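Local coordinates for glycosyltransferase (duf1792) (Streptococcus sanguinis, PDB 5V4A), which binds UDP and probably acts as a glycosyltransferase, being one GT-D-type domain of a longer protein probably required for export of a serine-rich repeat cell wall protein, at residues 84-87 with 88-92. Numbering follows the deposited sequence.
Sequences AQNF and WSLNH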
loop_
_atom_site.group_PDB
_atom_site.type_symbol
_atom_site.label_atom_id
_atom_site.label_comp_id
_atom_site.label_asym_id
_atom_site.label_seq_id
_atom_site.Cartn_x
_atom_site.Cartn_y
_atom_site.Cartn_z
ATOM N N ALA A 84 -24.981 6.582 -3.970
ATOM C CA ALA A 84 -24.515 6.852 -2.616
ATOM C C ALA A 84 -24.817 8.290 -2.216
ATOM O O ALA A 84 -25.266 8.546 -1.092
ATOM C CB ALA A 84 -23.020 6.557 -2.506
ATOM N N GLN A 85 -24.583 9.240 -3.124
ATOM C CA GLN A 85 -24.879 10.638 -2.831
ATOM C C GLN A 85 -26.331 10.803 -2.414
ATOM O O GLN A 85 -26.638 11.501 -1.441
ATOM C CB GLN A 85 -24.598 11.499 -4.058
ATOM C CG GLN A 85 -23.172 11.476 -4.538
ATOM C CD GLN A 85 -22.953 12.447 -5.675
ATOM O OE1 GLN A 85 -23.202 13.643 -5.540
ATOM N NE2 GLN A 85 -22.513 11.931 -6.815
ATOM N N ASN A 86 -27.243 10.163 -3.151
ATOM C CA ASN A 86 -28.667 10.265 -2.837
ATOM C C ASN A 86 -28.988 9.640 -1.483
ATOM O O ASN A 86 -29.854 10.139 -0.755
ATOM C CB ASN A 86 -29.491 9.613 -3.947
ATOM C CG ASN A 86 -29.510 10.441 -5.222
ATOM O OD1 ASN A 86 -29.512 11.671 -5.177
ATOM N ND2 ASN A 86 -29.503 9.768 -6.365
ATOM N N PHE A 87 -28.314 8.542 -1.132
ATOM C CA PHE A 87 -28.600 7.885 0.140
ATOM C C PHE A 87 -28.189 8.749 1.324
ATOM O O PHE A 87 -28.981 8.968 2.248
ATOM C CB PHE A 87 -27.902 6.529 0.237
ATOM C CG PHE A 87 -27.914 5.964 1.634
ATOM C CD1 PHE A 87 -29.073 5.416 2.166
ATOM C CD2 PHE A 87 -26.776 6.020 2.429
ATOM C CE1 PHE A 87 -29.090 4.915 3.474
ATOM C CE2 PHE A 87 -26.788 5.520 3.725
ATOM C CZ PHE A 87 -27.942 4.968 4.245
ATOM N N TRP A 88 -26.939 9.213 1.341
ATOM C CA TRP A 88 -26.460 9.995 2.478
ATOM C C TRP A 88 -27.145 11.353 2.545
ATOM O O TRP A 88 -27.542 11.799 3.625
ATOM C CB TRP A 88 -24.941 10.178 2.394
ATOM C CG TRP A 88 -24.170 8.905 2.508
ATOM C CD1 TRP A 88 -23.475 8.277 1.517
ATOM C CD2 TRP A 88 -23.989 8.113 3.689
ATOM N NE1 TRP A 88 -22.888 7.134 2.003
ATOM C CE2 TRP A 88 -23.184 7.014 3.335
ATOM C CE3 TRP A 88 -24.433 8.223 5.006
ATOM C CZ2 TRP A 88 -22.817 6.028 4.254
ATOM C CZ3 TRP A 88 -24.054 7.245 5.917
ATOM C CH2 TRP A 88 -23.266 6.165 5.539
ATOM N N SER A 89 -27.295 12.021 1.399
ATOM C CA SER A 89 -27.694 13.423 1.385
ATOM C C SER A 89 -29.199 13.623 1.473
ATOM O O SER A 89 -29.642 14.696 1.900
ATOM C CB SER A 89 -27.152 14.099 0.123
ATOM O OG SER A 89 -27.997 15.148 -0.308
ATOM N N LEU A 90 -29.994 12.632 1.083
ATOM C CA LEU A 90 -31.440 12.753 1.116
ATOM C C LEU A 90 -32.110 11.757 2.049
ATOM O O LEU A 90 -33.317 11.876 2.287
ATOM C CB LEU A 90 -32.018 12.598 -0.299
ATOM C CG LEU A 90 -31.471 13.596 -1.321
ATOM C CD1 LEU A 90 -32.093 13.368 -2.678
ATOM C CD2 LEU A 90 -31.737 15.015 -0.850
ATOM N N ASN A 91 -31.369 10.792 2.589
ATOM C CA ASN A 91 -31.929 9.766 3.462
ATOM C C ASN A 91 -31.251 9.733 4.825
ATOM O O ASN A 91 -31.922 9.922 5.846
ATOM C CB ASN A 91 -31.853 8.401 2.761
ATOM C CG ASN A 91 -32.708 7.349 3.429
ATOM O OD1 ASN A 91 -33.494 7.648 4.330
ATOM N ND2 ASN A 91 -32.590 6.107 2.958
ATOM N N HIS A 92 -29.942 9.505 4.883
ATOM C CA HIS A 92 -29.305 9.285 6.176
ATOM C C HIS A 92 -29.124 10.587 6.951
ATOM O O HIS A 92 -29.613 10.726 8.078
ATOM C CB HIS A 92 -27.958 8.593 5.987
ATOM C CG HIS A 92 -27.384 8.055 7.259
ATOM N ND1 HIS A 92 -27.920 6.968 7.914
ATOM C CD2 HIS A 92 -26.329 8.460 8.001
ATOM C CE1 HIS A 92 -27.214 6.722 9.001
ATOM N NE2 HIS A 92 -26.241 7.613 9.077
#
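Phe-87 sets the edge of its ring against the indole face of Trp-88, the next residue in the helix. The evidence for a T-shaped pair is a 71° angle between planes and a 4.9 Å separation between the centroids of the phenyl and the six-membered indole ring, with Phe-87 CD2 lying 3.7 Å from Trp-88 CD2. The first torsions bring the two rings together: Phe-87 CG is anti to its backbone N (chi1 167°), whereas Trp-88 CG is anti to its carbonyl carbon. Toward the pyrrole end, on the same side of the indole plane as Phe-87, Ala-84 O approaches Trp-88 CD1 obliquely at 3.2 Å, and this buried part also meets Asp-30 of helix 30-36 and Pro-71. His-92 extends the aromatic cluster, its ring nearly parallel to that of Phe-87 but slid well aside, while its NE2 is hydrogen-bonded to Tyr-100 OH. Packing is looser on the exposed side, where Asn-86 OD1 and Leu-90 CD1 run alongside each other 4.0 Å apart and Asn-91 ND2 approaches Phe-87 CD1 obliquely. The backbone widens here: Phe-87 O accepts His-92 N at 2.9 Å, in the carbonyl plane, and Asn-91 N only weakly. This is a pi-type turn within helix 82-103, the crossover helix of the beta-alpha-beta unit formed with strands 66-70 and 110-111 in the GT-D fold.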